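Local coordinates for putative LacI-family transcriptional regulator (PDB 3GBV), which probably regulates transcription as a LacI-family DNA-binding protein, its periplasmic-binding-protein-like domain presumably sensing a small effector molecule, at residues S261-T264 / L265-L269; V238-K242 / E243-S247. One frame throughout, in Å; residues are numbered along the deposited sequence.

Contact 1: S261-T264 / L265-L269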
loop_
_atom_site.group_PDB
_atom_site.type_symbol
_atom_site.label_atom_id
_atom_site.label_comp_id
_atom_site.label_asym_id
_atom_site.label_seq_id
_atom_site.Cartn_x
_atom_site.Cartn_y
_atom_site.Cartn_z
ATOM N N SER A 261 -13.901 -11.931 5.797
ATOM C CA SER A 261 -15.334 -12.158 5.945
ATOM C C SER A 261 -15.584 -13.522 6.562
ATOM O O SER A 261 -16.338 -13.649 7.530
ATOM C CB SER A 261 -16.051 -12.074 4.593
ATOM O OG SER A 261 -16.107 -10.733 4.137
ATOM N N ILE A 262 -14.934 -14.537 5.995
ATOM C CA ILE A 262 -15.071 -15.917 6.456
ATOM C C ILE A 262 -14.471 -16.090 7.844
ATOM O O ILE A 262 -15.043 -16.767 8.703
ATOM C CB ILE A 262 -14.364 -16.893 5.500
ATOM C CG1 ILE A 262 -14.880 -16.702 4.072
ATOM C CG2 ILE A 262 -14.607 -18.325 5.963
ATOM C CD1 ILE A 262 -16.347 -17.034 3.893
ATOM N N LYS A 263 -13.308 -15.485 8.058
ATOM C CA LYS A 263 -12.643 -15.563 9.354
ATOM C C LYS A 263 -13.578 -15.022 10.441
ATOM O O LYS A 263 -13.761 -15.652 11.487
ATOM C CB LYS A 263 -11.350 -14.745 9.334
ATOM C CG LYS A 263 -10.579 -14.775 10.650
ATOM C CD LYS A 263 -9.360 -13.870 10.593
ATOM C CE LYS A 263 -8.584 -13.897 11.901
ATOM N NZ LYS A 263 -9.433 -13.490 13.054
ATOM N N THR A 264 -14.167 -13.856 10.177
ATOM C CA THR A 264 -15.087 -13.219 11.117
ATOM C C THR A 264 -16.282 -14.120 11.431
ATOM O O THR A 264 -16.730 -14.191 12.569
ATOM C CB THR A 264 -15.621 -11.887 10.562
ATOM O OG1 THR A 264 -14.524 -11.014 10.237
ATOM C CG2 THR A 264 -16.515 -11.216 11.598
ATOM N N LEU A 265 -16.800 -14.802 10.418
ATOM C CA LEU A 265 -17.929 -15.696 10.619
ATOM C C LEU A 265 -17.513 -16.897 11.464
ATOM O O LEU A 265 -18.263 -17.346 12.331
ATOM C CB LEU A 265 -18.476 -16.172 9.269
ATOM C CG LEU A 265 -19.224 -15.103 8.475
ATOM C CD1 LEU A 265 -19.670 -15.651 7.115
ATOM C CD2 LEU A 265 -20.429 -14.649 9.282
ATOM N N CYS A 266 -16.313 -17.408 11.207
ATOM C CA CYS A 266 -15.801 -18.553 11.945
ATOM C C CYS A 266 -15.654 -18.241 13.423
ATOM O O CYS A 266 -16.238 -18.918 14.261
ATOM C CB CYS A 266 -14.444 -19.004 11.391
ATOM S SG CYS A 266 -14.535 -19.887 9.818
ATOM N N ASP A 267 -14.895 -17.208 13.759
ATOM C CA ASP A 267 -14.715 -16.930 15.171
ATOM C C ASP A 267 -15.945 -16.377 15.879
ATOM O O ASP A 267 -15.968 -16.293 17.104
ATOM C CB ASP A 267 -13.478 -16.046 15.403
ATOM C CG ASP A 267 -13.426 -14.862 14.490
ATOM O OD1 ASP A 267 -12.347 -14.227 14.415
ATOM O OD2 ASP A 267 -14.460 -14.564 13.856
ATOM N N HIS A 268 -16.978 -16.023 15.124
ATOM C CA HIS A 268 -18.199 -15.532 15.743
ATOM C C HIS A 268 -19.120 -16.706 16.035
ATOM O O HIS A 268 -19.660 -16.832 17.133
ATOM C CB HIS A 268 -18.930 -14.553 14.829
ATOM C CG HIS A 268 -20.285 -14.161 15.331
ATOM N ND1 HIS A 268 -20.471 -13.465 16.507
ATOM C CD2 HIS A 268 -21.522 -14.376 14.823
ATOM C CE1 HIS A 268 -21.763 -13.267 16.700
ATOM N NE2 HIS A 268 -22.422 -13.810 15.694
ATOM N N LEU A 269 -19.292 -17.565 15.037
ATOM C CA LEU A 269 -20.159 -18.732 15.147
ATOM C C LEU A 269 -19.464 -19.913 15.808
ATOM O O LEU A 269 -20.039 -20.568 16.671
ATOM C CB LEU A 269 -20.655 -19.140 13.755
ATOM C CG LEU A 269 -21.528 -18.103 13.034
ATOM C CD1 LEU A 269 -21.607 -18.416 11.540
ATOM C CD2 LEU A 269 -22.913 -18.080 13.660
#
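K263 and D267, one helical turn apart, form a salt bridge: K263 NZ lies 3.3 Å from D267 OD1, a weak hydrogen bond within the ion pair. The lysine runs out straight from the backbone and bends only at its last torsion (chi4 -58°), which turns the ammonium group to the OD1 end of the carboxylate. D267 CG sits between its own N and carbonyl carbon (chi1 48°), a placement that turns the carboxylate back over the preceding turn. Beneath the ion pair D267 N donates to K263 O at 3.0 Å, almost straight at the hydrogen (172°). The two preceding bonds of the helix are L265 N to S261 O and C266 N to I262 O, the latter 2.9 Å long. After D267 the helix widens into a pi-type turn at 266-269, and H268 N reaches T264 O only weakly, at 3.2 Å. All this lies on helix 254-270, which packs against the parallel sheet of one lobe of a periplasmic-binding-protein fold. On the neighbouring flank of the helix, I262 CG2 meets C266 SG at 4.2 Å, and both side chains rest on F11 of strand 9-16. S261, T264 and L265 touch I98 of strand 97-100. The hydroxyls of S261 and T264 are bonded within the helix, to the carbonyls of Q257 and N260.

Contact 2: V238-K242 / E243-S247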
loop_
_atom_site.group_PDB
_atom_site.type_symbol
_atom_site.label_atom_id
_atom_site.label_comp_id
_atom_site.label_asym_id
_atom_site.label_seq_id
_atom_site.Cartn_x
_atom_site.Cartn_y
_atom_site.Cartn_z
ATOM N N VAL A 238 -4.099 -2.948 -14.667
ATOM C CA VAL A 238 -2.656 -2.886 -14.478
ATOM C C VAL A 238 -1.922 -2.681 -15.802
ATOM O O VAL A 238 -0.951 -1.932 -15.862
ATOM C CB VAL A 238 -2.137 -4.157 -13.787
ATOM C CG1 VAL A 238 -0.615 -4.135 -13.749
ATOM C CG2 VAL A 238 -2.712 -4.246 -12.370
ATOM N N THR A 239 -2.386 -3.346 -16.858
ATOM C CA THR A 239 -1.772 -3.205 -18.179
ATOM C C THR A 239 -1.854 -1.742 -18.608
ATOM O O THR A 239 -0.871 -1.177 -19.099
ATOM C CB THR A 239 -2.495 -4.091 -19.233
ATOM O OG1 THR A 239 -2.311 -5.471 -18.898
ATOM C CG2 THR A 239 -1.930 -3.850 -20.638
ATOM N N CYS A 240 -3.019 -1.129 -18.405
ATOM C CA CYS A 240 -3.210 0.272 -18.767
ATOM C C CYS A 240 -2.326 1.133 -17.896
ATOM O O CYS A 240 -1.892 2.202 -18.316
ATOM C CB CYS A 240 -4.665 0.707 -18.575
ATOM S SG CYS A 240 -5.843 -0.067 -19.694
ATOM N N LEU A 241 -2.082 0.669 -16.670
ATOM C CA LEU A 241 -1.234 1.388 -15.730
ATOM C C LEU A 241 0.196 1.360 -16.256
ATOM O O LEU A 241 0.912 2.369 -16.240
ATOM C CB LEU A 241 -1.269 0.728 -14.347
ATOM C CG LEU A 241 -0.330 1.358 -13.313
ATOM C CD1 LEU A 241 -0.815 2.766 -12.947
ATOM C CD2 LEU A 241 -0.266 0.475 -12.074
ATOM N N LYS A 242 0.608 0.191 -16.723
ATOM C CA LYS A 242 1.956 0.037 -17.238
ATOM C C LYS A 242 2.165 0.693 -18.592
ATOM O O LYS A 242 3.279 1.067 -18.919
ATOM C CB LYS A 242 2.323 -1.446 -17.298
ATOM C CG LYS A 242 2.779 -1.980 -15.955
ATOM C CD LYS A 242 2.921 -3.487 -15.948
ATOM C CE LYS A 242 3.650 -3.935 -14.691
ATOM N NZ LYS A 242 3.612 -5.407 -14.476
ATOM N N GLU A 243 1.095 0.850 -19.367
ATOM C CA GLU A 243 1.191 1.469 -20.690
ATOM C C GLU A 243 1.062 2.983 -20.647
ATOM O O GLU A 243 1.377 3.661 -21.621
ATOM C CB GLU A 243 0.127 0.892 -21.625
ATOM C CG GLU A 243 0.152 -0.618 -21.668
ATOM C CD GLU A 243 0.096 -1.176 -23.071
ATOM O OE1 GLU A 243 1.069 -0.967 -23.830
ATOM O OE2 GLU A 243 -0.922 -1.826 -23.409
ATOM N N GLY A 244 0.584 3.516 -19.527
ATOM C CA GLY A 244 0.466 4.957 -19.411
ATOM C C GLY A 244 -0.898 5.606 -19.559
ATOM O O GLY A 244 -1.013 6.797 -19.321
ATOM N N THR A 245 -1.927 4.864 -19.957
ATOM C CA THR A 245 -3.255 5.467 -20.086
ATOM C C THR A 245 -3.817 5.772 -18.701
ATOM O O THR A 245 -4.572 6.733 -18.521
ATOM C CB THR A 245 -4.216 4.550 -20.845
ATOM O OG1 THR A 245 -4.148 3.227 -20.299
ATOM C CG2 THR A 245 -3.845 4.515 -22.319
ATOM N N VAL A 246 -3.447 4.942 -17.727
ATOM C CA VAL A 246 -3.858 5.127 -16.340
ATOM C C VAL A 246 -2.606 5.568 -15.565
ATOM O O VAL A 246 -1.536 4.976 -15.720
ATOM C CB VAL A 246 -4.407 3.813 -15.743
ATOM C CG1 VAL A 246 -4.592 3.948 -14.236
ATOM C CG2 VAL A 246 -5.727 3.459 -16.403
ATOM N N SER A 247 -2.743 6.617 -14.755
ATOM C CA SER A 247 -1.625 7.154 -13.970
ATOM C C SER A 247 -1.549 6.569 -12.567
ATOM O O SER A 247 -0.466 6.316 -12.050
ATOM C CB SER A 247 -1.730 8.678 -13.853
ATOM O OG SER A 247 -1.747 9.286 -15.128
HETATM O O HOH W 1 1.311 4.775 -15.811
#
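C240 O takes hydrogen bonds from both V246 N and T245 OG1 where helix 235-243 gives way to strand 246-251. V246 N donates to C240 O at 3.2 Å with a nearly straight N-H (169°), coming from above the carbonyl plane instead of along a lone pair. T245 OG1 reaches the same oxygen, also at 3.2 Å, from the same face but at a smaller tilt. The hydroxyl is placed there because OG1 stands between the threonine's own N and carbonyl carbon (chi1 49°), which also sets it 3.1 Å from C240 CB. G244 N adds weak bonds to C240 O and L241 O. A water donates to both L241 O and V246 O, linking the last helical turn to the incoming strand by a second route; V246 O also receives a CA-H...O contact from L241 CA, arriving roughly at right angles to the water.

Apolar contact comes from the two branches of V246. CG2 packs on C240 CB at 3.7 Å, and CG1 faces L241 CD1 at 4.2 Å. L241 CG lies anti to its backbone N (chi1 176°), and from there CD1 reaches the valine and, at 3.7 Å, S247 O. V246 also touches L228 of strand 227-231.

Among the charged and exposed side chains, T239 and E243 run side by side, with T239 CG2 3.6 Å from E243 OE2, while K242 NZ turns elsewhere to a salt bridge with D292.

G244, with its positive phi, lets the chain leave the helix and double back past C240. The arrangement is the tight helix-to-strand turn of a right-handed beta-alpha-beta crossover, here strand 227-231, helix 235-243 and strand 246-251.

How the contacts relate
Contacts 1 and 2 stand about 37 Å apart between centres, about 22 Å between nearest atoms, on opposite sides of the chain's centre. Contact 2 comes first along the chain, at the entry to strand 246-251 of the mixed sheet. That strand is followed by helix 254-270, which carries contact 1 and packs on the other, all-parallel sheet. The passage from strand to helix therefore takes the chain from one lobe to the other. Both belong to the periplasmic-binding-protein-like domain; contact 1 lies wholly within a helix, contact 2 at a helix-to-strand junction. In relatives of this two-lobed fold, effectors usually bind in the cleft between the lobes.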